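Local coordinates for protein sulfite dehydrogenase (Paracoccus pantotrophus, PDB 2XTS) that oxidises protein-bound sulfane sulfur in the bacterial Sox system, using a molybdenum-molybdopterin centre and passing the electrons to a c-type heme in a molybdohemo-enzyme complex, at residues E165-Y170 with G231-V237; R181-K187 with P216-M222. One frame throughout, in Å; residues are numbered along the deposited sequence.

Contact 1: E165-Y170 with G231-V237; sequences EGKWLY and GIYDKAV
Gly166 lies against Ile232, with Gly166 CA 3.5 Å from Ile232 CG2, where the chain enters the sheet. At Lys167 and Trp168 the pairing becomes a classic beta bulge: both residues face Tyr233, whose O takes a weak bond from Lys167 N (N-H...O angle 127°) and a better one from Trp168 N at 3.0 Å. Regular antiparallel pairing follows, with Tyr233 N bonded to Trp168 O. The indole of Trp168 turns one face to the chain running on from the partner strand. Ala236 CB sits 3.7 Å from the centroid of its six-membered ring, just 3° off the normal, a CH-pi contact, while the backbone of Lys235 and Ala236 passes over CG and CD1. Leu169, on the opposite face of the sheet with Ile232, meets that residue methyl to methyl, CD1 to CD1 at 3.8 Å. Tyr170 and Gly231 exchange two nearly straight backbone bonds, with Tyr170 N 2.7 Å from Gly231 O and Gly231 N 2.8 Å from Tyr170 O. With CG anti to the backbone N (chi1 178°), the ring of Tyr170 swings toward Val237, and Tyr170 CD1 comes to 3.4 Å from Val237 CG2. Tyr170 CB meanwhile abuts the in-plane edge of the Tyr233 ring at CE2. The Tyr233 hydroxyl reaches Arg229 and Asp18 of the cytochrome chain, which also binds Asp234 and Lys235 through Gln26 and Asp24. The chemistry thus implies a backbone-paired, apolar sheet junction that the cytochrome chain meets through both these polar bonds and apolar packing of its Ala20 and Leu22.

Contact 2: R181-K187 with P216-M222; sequences RSFPMEK and PGWEGNM. With CO (cobalt (II) ion), chain G; MTE (phosphonic acidmono-(2-amino-5,6-dimercapto-4-oxo-3,7,8a,9,10,10a-hexahydro-4H-8-oxa-1,3,9,10-tetraaza-anthracen-7-ylmethyl)ester), chain E; 2MO (molybdenum (IV)oxide), chain F.
Arg181 reaches both Glu219 and Asn221 with its guanidinium. Arg181 NH1 and NH2 each bond to Glu219 OE2 at 3.0 Å, an end-on salt bridge converging on one oxygen, with the guanidinium and carboxylate planes 66° apart. Arg181 NH1 also bonds to Asn221 OD1 at 2.8 Å, almost straight (171°) and within the guanidinium plane, and the amide is nearly coplanar with that group. Bends at chi2 and chi3 fold the arginine chain so that CG and CD also lie against OD1, while NE is paired with Glu242. A further polar bond runs from Lys187 NZ to Pro216 O at 2.9 Å, on an in-plane lone pair; NZ also pairs with Asp191.

Glu219 is shared with a metal: its other oxygen, OE1, binds the cobalt ion at 2.1 Å, and a cobalt-bound water donates to OE2. Thr259 O and His369 NE2 are the other protein ligands. Asn221 looks to the molybdenum centre, its backbone N giving a weak bond to OT1 of the oxide and ND2 approaching S1' of the pterin dithiolene at 3.3 Å.

Among the ring contacts, Lys187 runs over one face of Trp218, with CG 3.6 Å from the centroid of the six-membered ring (CH-pi) and NZ over the five-membered ring (cation-pi). Pro184 meets the same indole at its edge. In the modelled conformer of Met222, one of two, CG rests on one guanidinium face of Arg181, CE lies over the Phe183 ring (CH-pi), and SD makes an oblique Met-aromatic contact.

Strand 181-184 and the start of helix 185-191 thus back the loop between strands 212-214 and 227-233, Trp260 stacks on Trp218, and strand 168-173 pairs antiparallel with strand 181-184.

Both contacts are largely buried, and they meet at strands 168-173 and 181-184, neighbours in one mixed sheet. Leu169 O probably accepts a hydrogen bond from Phe183 N at 2.7 Å, and Ser182 OG probably bonds to Val237 N. The centres of the two contacts lie about 13 Å apart, and along the chain contact 2 falls between the two segments of contact 1. Contact 1 is strand against strand, held by main-chain bonds, and has exposed charged residues at its border. Contact 2 sets a strand and a helix start against an irregular loop, so side chains do the joining. It lies nearer the chain's centre, beside cobalt and molybdenum, whereas contact 1 borders the cytochrome.

Contact 1: E165-Y170 with G231-V237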
ATOM      1  N   GLU A 165      -8.113 -30.067  26.331  1.00 16.81           N
ATOM      2  CA  GLU A 165      -9.115 -29.302  27.045  1.00 16.56           C
ATOM      3  C   GLU A 165      -9.137 -27.827  26.640  1.00 15.75           C
ATOM      4  O   GLU A 165     -10.098 -27.116  26.962  1.00 16.33           O
ATOM      5  CB  GLU A 165      -8.874 -29.423  28.548  1.00 17.38           C
ATOM      6  CG  GLU A 165      -9.019 -30.835  29.104  1.00 20.51           C
ATOM      7  CD  GLU A 165      -7.767 -31.728  28.966  1.00 24.21           C
ATOM      8  OE1 GLU A 165      -6.655 -31.253  28.624  1.00 24.26           O
ATOM      9  OE2 GLU A 165      -7.910 -32.948  29.221  1.00 28.05           O
ATOM     10  N   GLY A 166      -8.111 -27.389  25.912  1.00 15.02           N
ATOM     11  CA  GLY A 166      -7.995 -25.988  25.506  1.00 14.33           C
ATOM     12  C   GLY A 166      -8.844 -25.654  24.301  1.00 14.27           C
ATOM     13  O   GLY A 166      -8.372 -25.732  23.158  1.00 18.03           O
ATOM     14  N   LYS A 167     -10.080 -25.228  24.566  1.00 12.99           N
ATOM     15  CA  LYS A 167     -11.089 -24.999  23.536  1.00 13.24           C
ATOM     16  C   LYS A 167     -11.198 -23.531  23.074  1.00 10.91           C
ATOM     17  O   LYS A 167     -11.781 -23.264  22.007  1.00 10.98           O
ATOM     18  CB  LYS A 167     -12.455 -25.449  24.088  1.00 14.97           C
ATOM     19  CG  LYS A 167     -12.584 -26.949  24.486  1.00 18.35           C
ATOM     20  CD  LYS A 167     -12.210 -27.871  23.356  1.00 22.02           C
ATOM     21  CE  LYS A 167     -12.550 -29.345  23.663  1.00 25.12           C
ATOM     22  NZ  LYS A 167     -14.015 -29.597  23.760  1.00 28.33           N
ATOM     23  N   TRP A 168     -10.657 -22.611  23.876  1.00  9.69           N
ATOM     24  CA  TRP A 168     -10.745 -21.175  23.617  1.00  9.59           C
ATOM     25  C   TRP A 168      -9.385 -20.549  23.781  1.00  9.02           C
ATOM     26  O   TRP A 168      -8.607 -20.947  24.645  1.00 10.72           O
ATOM     27  CB  TRP A 168     -11.737 -20.508  24.584  1.00  9.75           C
ATOM     28  CG  TRP A 168     -13.157 -20.854  24.393  1.00  9.84           C
ATOM     29  CD1 TRP A 168     -13.801 -21.942  24.880  1.00 10.76           C
ATOM     30  CD2 TRP A 168     -14.120 -20.102  23.652  1.00 10.00           C
ATOM     31  NE1 TRP A 168     -15.119 -21.906  24.494  1.00 11.04           N
ATOM     32  CE2 TRP A 168     -15.340 -20.778  23.753  1.00  9.63           C
ATOM     33  CE3 TRP A 168     -14.074 -18.899  22.943  1.00  9.11           C
ATOM     34  CZ2 TRP A 168     -16.514 -20.303  23.162  1.00 10.48           C
ATOM     35  CZ3 TRP A 168     -15.255 -18.410  22.352  1.00 10.50           C
ATOM     36  CH2 TRP A 168     -16.448 -19.123  22.458  1.00 10.68           C
ATOM     37  N   LEU A 169      -9.132 -19.532  22.960  1.00  8.35           N
ATOM     38  CA  LEU A 169      -7.950 -18.697  23.078  1.00  8.83           C
ATOM     39  C   LEU A 169      -8.405 -17.297  23.410  1.00  8.75           C
ATOM     40  O   LEU A 169      -9.323 -16.750  22.776  1.00 10.17           O
ATOM     41  CB  LEU A 169      -7.142 -18.705  21.779  1.00  9.72           C
ATOM     42  CG  LEU A 169      -5.889 -17.821  21.700  1.00 10.30           C
ATOM     43  CD1 LEU A 169      -4.897 -18.410  20.721  1.00 12.06           C
ATOM     44  CD2 LEU A 169      -6.251 -16.398  21.273  1.00 11.96           C
ATOM     45  N   TYR A 170      -7.771 -16.725  24.424  1.00  7.91           N
ATOM     46  CA  TYR A 170      -8.002 -15.348  24.820  1.00  7.96           C
ATOM     47  C   TYR A 170      -6.785 -14.533  24.435  1.00  7.22           C
ATOM     48  O   TYR A 170      -5.671 -14.864  24.843  1.00  8.83           O
ATOM     49  CB  TYR A 170      -8.205 -15.302  26.317  1.00  8.32           C
ATOM     50  CG  TYR A 170      -8.405 -13.923  26.905  1.00  9.07           C
ATOM     51  CD1 TYR A 170      -9.625 -13.242  26.779  1.00  9.15           C
ATOM     52  CD2 TYR A 170      -7.402 -13.331  27.667  1.00 10.39           C
ATOM     53  CE1 TYR A 170      -9.801 -11.991  27.377  1.00 10.97           C
ATOM     54  CE2 TYR A 170      -7.556 -12.091  28.234  1.00 12.13           C
ATOM     55  CZ  TYR A 170      -8.760 -11.435  28.116  1.00 11.52           C
ATOM     56  OH  TYR A 170      -8.927 -10.191  28.692  1.00 12.97           O
ATOM     57  N   GLY A 231      -3.846 -16.689  25.872  1.00  8.43           N
ATOM     58  CA  GLY A 231      -4.176 -17.598  26.967  1.00  9.03           C
ATOM     59  C   GLY A 231      -5.107 -18.665  26.472  1.00  9.32           C
ATOM     60  O   GLY A 231      -6.073 -18.372  25.777  1.00  9.76           O
ATOM     61  N   ILE A 232      -4.843 -19.916  26.824  1.00  9.60           N
ATOM     62  CA  ILE A 232      -5.682 -21.023  26.375  1.00 10.27           C
ATOM     63  C   ILE A 232      -6.528 -21.486  27.552  1.00 10.20           C
ATOM     64  O   ILE A 232      -5.990 -21.868  28.575  1.00 10.67           O
ATOM     65  CB  ILE A 232      -4.838 -22.182  25.847  1.00 11.22           C
ATOM     66  CG1 ILE A 232      -3.856 -21.696  24.759  1.00 12.68           C
ATOM     67  CG2 ILE A 232      -5.758 -23.284  25.326  1.00 12.90           C
ATOM     68  CD1 ILE A 232      -4.498 -20.930  23.592  1.00 13.46           C
ATOM     69  N   TYR A 233      -7.840 -21.432  27.397  1.00  9.88           N
ATOM     70  CA  TYR A 233      -8.799 -21.727  28.461  1.00 10.39           C
ATOM     71  C   TYR A 233      -9.803 -22.776  27.973  1.00 10.07           C
ATOM     72  O   TYR A 233      -9.904 -23.075  26.768  1.00 10.42           O
ATOM     73  CB  TYR A 233      -9.504 -20.417  28.908  1.00 10.37           C
ATOM     74  CG  TYR A 233      -8.574 -19.353  29.412  1.00 11.63           C
ATOM     75  CD1 TYR A 233      -8.047 -19.406  30.677  1.00 14.60           C
ATOM     76  CD2 TYR A 233      -8.256 -18.279  28.647  1.00 13.05           C
ATOM     77  CE1 TYR A 233      -7.173 -18.437  31.139  1.00 15.57           C
ATOM     78  CE2 TYR A 233      -7.393 -17.306  29.101  1.00 13.03           C
ATOM     79  CZ  TYR A 233      -6.862 -17.373  30.344  1.00 12.68           C
ATOM     80  OH  TYR A 233      -5.999 -16.376  30.748  1.00 12.96           O
ATOM     81  N   ASP A 234     -10.570 -23.313  28.918  1.00 10.75           N
ATOM     82  CA  ASP A 234     -11.577 -24.328  28.608  1.00 11.41           C
ATOM     83  C   ASP A 234     -12.940 -23.742  28.284  1.00 11.37           C
ATOM     84  O   ASP A 234     -13.842 -24.449  27.881  1.00 12.55           O
ATOM     85  CB  ASP A 234     -11.658 -25.405  29.714  1.00 11.95           C
ATOM     86  CG  ASP A 234     -12.107 -24.862  31.065  1.00 14.30           C
ATOM     87  OD1 ASP A 234     -12.352 -23.639  31.215  1.00 17.79           O
ATOM     88  OD2 ASP A 234     -12.212 -25.696  32.000  1.00 19.58           O
ATOM     89  N   LYS A 235     -13.053 -22.425  28.413  1.00 11.10           N
ATOM     90  CA  LYS A 235     -14.300 -21.688  28.159  1.00 10.98           C
ATOM     91  C   LYS A 235     -13.964 -20.256  27.793  1.00 10.05           C
ATOM     92  O   LYS A 235     -12.854 -19.816  28.030  1.00  9.97           O
ATOM     93  CB  LYS A 235     -15.232 -21.688  29.370  1.00 12.01           C
ATOM     94  CG  LYS A 235     -14.639 -21.171  30.623  1.00 15.38           C
ATOM     95  CD  LYS A 235     -15.599 -21.327  31.793  1.00 19.08           C
ATOM     96  CE  LYS A 235     -16.059 -22.778  32.001  1.00 21.66           C
ATOM     97  NZ  LYS A 235     -16.682 -23.100  33.339  1.00 25.96           N
ATOM     98  N   ALA A 236     -14.931 -19.538  27.227  1.00 10.00           N
ATOM     99  CA  ALA A 236     -14.746 -18.155  26.873  1.00  9.46           C
ATOM    100  C   ALA A 236     -14.539 -17.341  28.148  1.00  8.89           C
ATOM    101  O   ALA A 236     -15.145 -17.628  29.183  1.00  9.74           O
ATOM    102  CB  ALA A 236     -15.953 -17.652  26.096  1.00 10.40           C
ATOM    103  N   VAL A 237     -13.725 -16.303  28.078  1.00  8.75           N
ATOM    104  CA  VAL A 237     -13.521 -15.466  29.239  1.00  8.14           C
ATOM    105  C   VAL A 237     -14.759 -14.594  29.544  1.00  8.17           C
ATOM    106  O   VAL A 237     -15.069 -14.331  30.694  1.00  8.57           O
ATOM    107  CB  VAL A 237     -12.254 -14.598  29.049  1.00  8.88           C
ATOM    108  CG1 VAL A 237     -12.124 -13.562  30.154  1.00  9.77           C
ATOM    109  CG2 VAL A 237     -11.023 -15.506  28.929  1.00  9.94           C
TER

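Contact 2: R181-K187 with P216-M222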
ATOM      1  N   ARG A 181     -10.191 -10.537  24.051  1.00  6.94           N
ATOM      2  CA  ARG A 181     -11.258 -11.197  23.330  1.00  6.39           C
ATOM      3  C   ARG A 181     -11.018 -12.699  23.285  1.00  6.61           C
ATOM      4  O   ARG A 181      -9.880 -13.153  23.143  1.00  7.47           O
ATOM      5  CB  ARG A 181     -11.406 -10.656  21.889  1.00  7.20           C
ATOM      6  CG  ARG A 181     -12.012  -9.267  21.780  1.00  7.72           C
ATOM      7  CD  ARG A 181     -13.420  -9.196  22.325  1.00  6.61           C
ATOM      8  NE  ARG A 181     -14.370 -10.062  21.667  1.00  6.24           N
ATOM      9  CZ  ARG A 181     -15.155  -9.755  20.645  1.00  7.05           C
ATOM     10  NH1 ARG A 181     -15.129  -8.569  20.076  1.00  7.36           N
ATOM     11  NH2 ARG A 181     -16.005 -10.651  20.191  1.00  8.36           N
ATOM     12  N   SER A 182     -12.120 -13.452  23.322  1.00  7.08           N
ATOM     13  CA  SER A 182     -12.112 -14.906  23.266  1.00  7.75           C
ATOM     14  C   SER A 182     -12.411 -15.433  21.867  1.00  7.49           C
ATOM     15  O   SER A 182     -13.333 -14.968  21.189  1.00  8.43           O
ATOM     16  CB  SER A 182     -13.170 -15.442  24.201  1.00  8.51           C
ATOM     17  OG  SER A 182     -12.974 -14.983  25.521  1.00  9.06           O
ATOM     18  N   PHE A 183     -11.643 -16.442  21.439  1.00  7.33           N
ATOM     19  CA  PHE A 183     -11.789 -17.054  20.118  1.00  7.47           C
ATOM     20  C   PHE A 183     -11.985 -18.561  20.272  1.00  7.93           C
ATOM     21  O   PHE A 183     -11.253 -19.194  21.026  1.00  8.06           O
ATOM     22  CB  PHE A 183     -10.482 -16.906  19.330  1.00  7.40           C
ATOM     23  CG  PHE A 183     -10.082 -15.517  18.984  1.00  8.53           C
ATOM     24  CD1 PHE A 183      -9.569 -14.674  19.929  1.00  8.50           C
ATOM     25  CD2 PHE A 183     -10.148 -15.074  17.678  1.00  9.73           C
ATOM     26  CE1 PHE A 183      -9.171 -13.388  19.573  1.00  7.98           C
ATOM     27  CE2 PHE A 183      -9.717 -13.807  17.320  1.00 11.40           C
ATOM     28  CZ  PHE A 183      -9.258 -12.957  18.274  1.00 10.42           C
ATOM     29  N   PRO A 184     -12.894 -19.159  19.498  1.00  8.34           N
ATOM     30  CA  PRO A 184     -12.913 -20.618  19.465  1.00  8.56           C
ATOM     31  C   PRO A 184     -11.669 -21.163  18.776  1.00  8.64           C
ATOM     32  O   PRO A 184     -11.205 -20.600  17.791  1.00  8.48           O
ATOM     33  CB  PRO A 184     -14.161 -20.931  18.643  1.00 10.10           C
ATOM     34  CG  PRO A 184     -14.334 -19.776  17.776  1.00 10.92           C
ATOM     35  CD  PRO A 184     -13.819 -18.587  18.501  1.00  8.62           C
ATOM     36  N   MET A 185     -11.164 -22.291  19.258  1.00  9.70           N
ATOM     37  CA  MET A 185      -9.917 -22.839  18.728  1.00 11.02           C
ATOM     38  C   MET A 185     -10.024 -23.172  17.237  1.00 10.11           C
ATOM     39  O   MET A 185      -9.056 -23.039  16.516  1.00 10.91           O
ATOM     40  CB  MET A 185      -9.495 -24.087  19.526  1.00 12.23           C
ATOM     41  CG  MET A 185      -8.030 -24.510  19.388  1.00 17.07           C
ATOM     42  SD  MET A 185      -6.803 -23.216  19.765  1.00 23.21           S
ATOM     43  CE  MET A 185      -7.335 -22.637  21.353  1.00 22.95           C
ATOM     44  N   GLU A 186     -11.199 -23.523  16.744  1.00 10.25           N
ATOM     45  CA  GLU A 186     -11.341 -23.814  15.319  1.00 11.26           C
ATOM     46  C   GLU A 186     -10.964 -22.629  14.423  1.00 10.55           C
ATOM     47  O   GLU A 186     -10.330 -22.786  13.395  1.00 11.85           O
ATOM     48  CB  GLU A 186     -12.762 -24.267  14.983  1.00 12.71           C
ATOM     49  CG  GLU A 186     -12.922 -24.739  13.547  1.00 17.16           C
ATOM     50  CD  GLU A 186     -14.335 -25.181  13.193  1.00 23.09           C
ATOM     51  OE1 GLU A 186     -15.263 -25.073  14.029  1.00 26.65           O
ATOM     52  OE2 GLU A 186     -14.516 -25.648  12.056  1.00 28.71           O
ATOM     53  N   LYS A 187     -11.333 -21.431  14.836  1.00  9.85           N
ATOM     54  CA  LYS A 187     -10.966 -20.251  14.063  1.00  8.84           C
ATOM     55  C   LYS A 187      -9.477 -19.964  14.169  1.00  9.32           C
ATOM     56  O   LYS A 187      -8.813 -19.670  13.176  1.00  8.96           O
ATOM     57  CB  LYS A 187     -11.780 -19.035  14.513  1.00  9.30           C
ATOM     58  CG  LYS A 187     -11.387 -17.710  13.818  1.00  8.78           C
ATOM     59  CD  LYS A 187     -11.632 -17.742  12.321  1.00  8.55           C
ATOM     60  CE  LYS A 187     -11.429 -16.382  11.664  1.00  8.73           C
ATOM     61  NZ  LYS A 187     -11.494 -16.429  10.180  1.00  9.40           N
ATOM     62  N   PRO A 216      -9.357 -12.962   9.675  1.00  6.67           N
ATOM     63  CA  PRO A 216     -10.061 -12.712   8.428  1.00  6.78           C
ATOM     64  C   PRO A 216     -11.580 -12.886   8.524  1.00  6.84           C
ATOM     65  O   PRO A 216     -12.091 -13.892   9.013  1.00  7.36           O
ATOM     66  CB  PRO A 216      -9.432 -13.699   7.475  1.00  7.85           C
ATOM     67  CG  PRO A 216      -8.038 -13.794   7.976  1.00  8.05           C
ATOM     68  CD  PRO A 216      -8.190 -13.827   9.449  1.00  7.81           C
ATOM     69  N   GLY A 217     -12.278 -11.849   8.098  1.00  7.09           N
ATOM     70  CA  GLY A 217     -13.720 -11.864   8.038  1.00  7.17           C
ATOM     71  C   GLY A 217     -14.438 -11.511   9.324  1.00  6.21           C
ATOM     72  O   GLY A 217     -15.663 -11.402   9.318  1.00  7.36           O
ATOM     73  N   TRP A 218     -13.704 -11.379  10.423  1.00  6.27           N
ATOM     74  CA  TRP A 218     -14.288 -11.181  11.744  1.00  6.66           C
ATOM     75  C   TRP A 218     -14.154  -9.718  12.184  1.00  6.36           C
ATOM     76  O   TRP A 218     -13.272  -8.976  11.715  1.00  6.97           O
ATOM     77  CB  TRP A 218     -13.653 -12.133  12.757  1.00  6.79           C
ATOM     78  CG  TRP A 218     -14.125 -13.551  12.653  1.00  6.95           C
ATOM     79  CD1 TRP A 218     -14.716 -14.130  11.568  1.00  7.74           C
ATOM     80  CD2 TRP A 218     -14.106 -14.553  13.682  1.00  6.90           C
ATOM     81  NE1 TRP A 218     -15.057 -15.427  11.861  1.00  8.00           N
ATOM     82  CE2 TRP A 218     -14.690 -15.709  13.147  1.00  7.69           C
ATOM     83  CE3 TRP A 218     -13.671 -14.573  15.005  1.00  8.18           C
ATOM     84  CZ2 TRP A 218     -14.866 -16.863  13.905  1.00  8.27           C
ATOM     85  CZ3 TRP A 218     -13.851 -15.705  15.755  1.00  9.00           C
ATOM     86  CH2 TRP A 218     -14.431 -16.840  15.207  1.00  8.64           C
ATOM     87  N   GLU A 219     -15.072  -9.289  13.042  1.00  6.07           N
ATOM     88  CA  GLU A 219     -15.192  -7.915  13.458  1.00  5.76           C
ATOM     89  C   GLU A 219     -13.884  -7.363  13.964  1.00  5.41           C
ATOM     90  O   GLU A 219     -13.113  -8.029  14.653  1.00  6.17           O
ATOM     91  CB  GLU A 219     -16.330  -7.789  14.496  1.00  5.71           C
ATOM     92  CG  GLU A 219     -16.031  -8.413  15.857  1.00  6.30           C
ATOM     93  CD  GLU A 219     -17.244  -8.548  16.775  1.00  6.99           C
ATOM     94  OE1 GLU A 219     -18.358  -8.146  16.369  1.00  6.69           O
ATOM     95  OE2 GLU A 219     -17.073  -9.083  17.901  1.00  7.47           O
ATOM     96  N   GLY A 220     -13.659  -6.094  13.637  1.00  5.96           N
ATOM     97  CA  GLY A 220     -12.363  -5.466  13.893  1.00  6.26           C
ATOM     98  C   GLY A 220     -11.922  -5.531  15.341  1.00  5.72           C
ATOM     99  O   GLY A 220     -10.732  -5.563  15.629  1.00  6.12           O
ATOM    100  N   ASN A 221     -12.861  -5.479  16.286  1.00  5.73           N
ATOM    101  CA  ASN A 221     -12.460  -5.545  17.683  1.00  5.51           C
ATOM    102  C   ASN A 221     -11.591  -6.754  18.003  1.00  6.02           C
ATOM    103  O   ASN A 221     -10.763  -6.693  18.920  1.00  6.97           O
ATOM    104  CB  ASN A 221     -13.681  -5.492  18.611  1.00  5.81           C
ATOM    105  CG  ASN A 221     -13.284  -5.429  20.073  1.00  6.21           C
ATOM    106  OD1 ASN A 221     -13.395  -6.430  20.795  1.00  7.15           O
ATOM    107  ND2 ASN A 221     -12.713  -4.307  20.496  1.00  7.82           N
ATOM    108  N   MET A 222     -11.751  -7.838  17.268  1.00  6.53           N
ATOM    109  CA  MET A 222     -11.009  -9.035  17.576  0.50  6.73           C
ATOM    110  C   MET A 222      -9.580  -8.979  17.038  1.00  6.60           C
ATOM    111  O   MET A 222      -8.773  -9.836  17.374  1.00  6.49           O
ATOM    112  CB  MET A 222     -11.778 -10.230  17.078  0.50  6.27           C
ATOM    113  CG  MET A 222     -13.154 -10.316  17.710  0.50  5.55           C
ATOM    114  SD  MET A 222     -14.074 -11.756  17.115  0.50  4.24           S
ATOM    115  CE  MET A 222     -13.484 -13.033  18.212  0.50  5.33           C
TER
HETATM  116 CO    CO G1431     -20.288  -8.831  16.701  0.75  2.59          CO
HETATM  117  N1  MTE E 500      -6.410  -3.794  20.155  1.00  1.84           N
HETATM  118  C2  MTE E 500      -6.062  -3.230  21.306  1.00  1.98           C
HETATM  119  N2  MTE E 500      -5.019  -3.746  21.991  1.00  2.25           N
HETATM  120  N3  MTE E 500      -6.698  -2.149  21.795  1.00  1.71           N
HETATM  121  C4  MTE E 500      -7.754  -1.568  21.157  1.00  1.99           C
HETATM  122  O4  MTE E 500      -8.283  -0.561  21.671  1.00  2.29           O
HETATM  123  N5  MTE E 500      -9.317  -1.719  19.198  1.00  2.13           N
HETATM  124  C6  MTE E 500      -9.905  -2.755  18.380  1.00  2.15           C
HETATM  125  C7  MTE E 500      -8.919  -3.518  17.510  1.00  0.97           C
HETATM  126  N8  MTE E 500      -7.803  -3.965  18.302  1.00  0.67           N
HETATM  127  C9  MTE E 500      -8.211  -2.149  19.910  1.00  1.89           C
HETATM  128  C10 MTE E 500      -7.475  -3.327  19.436  1.00  2.16           C
HETATM  129  C1' MTE E 500     -11.039  -2.250  17.506  1.00  1.65           C
HETATM  130  S1' MTE E 500     -12.583  -1.896  18.248  1.00  2.47           S
HETATM  131  C2' MTE E 500     -10.911  -2.145  16.162  1.00  1.29           C
HETATM  132  S2' MTE E 500     -12.239  -1.751  15.143  1.00  2.44           S
HETATM  133  C3' MTE E 500      -9.566  -2.421  15.524  1.00  1.67           C
HETATM  134  O3' MTE E 500      -8.502  -2.663  16.460  1.00  1.77           O
HETATM  135  C4' MTE E 500      -9.129  -1.227  14.697  1.00  2.01           C
HETATM  136  O4' MTE E 500      -7.896  -1.529  14.029  1.00  2.04           O
HETATM  137  P   MTE E 500      -7.078  -0.270  13.468  1.00  2.05           P
HETATM  138  O1P MTE E 500      -8.108   0.319  12.457  1.00  2.28           O
HETATM  139  O2P MTE E 500      -6.814   0.714  14.560  1.00  2.22           O
HETATM  140  O3P MTE E 500      -5.894  -0.853  12.777  1.00  2.34           O
HETATM  141 MO   2MO F 501     -14.187  -1.793  16.507  1.00  2.84          MO
HETATM  142  OT1 2MO F 501     -14.939  -3.410  16.308  1.00  3.00           O
HETATM  143  OT2 2MO F 501     -15.101  -0.683  17.836  1.00  3.23           O
HETATM  144  O   HOH W   1     -19.585  -9.683  18.551  1.00  8.09           O
HETATM  145  O   HOH W   2     -21.111  -7.172  17.738  1.00  7.98           O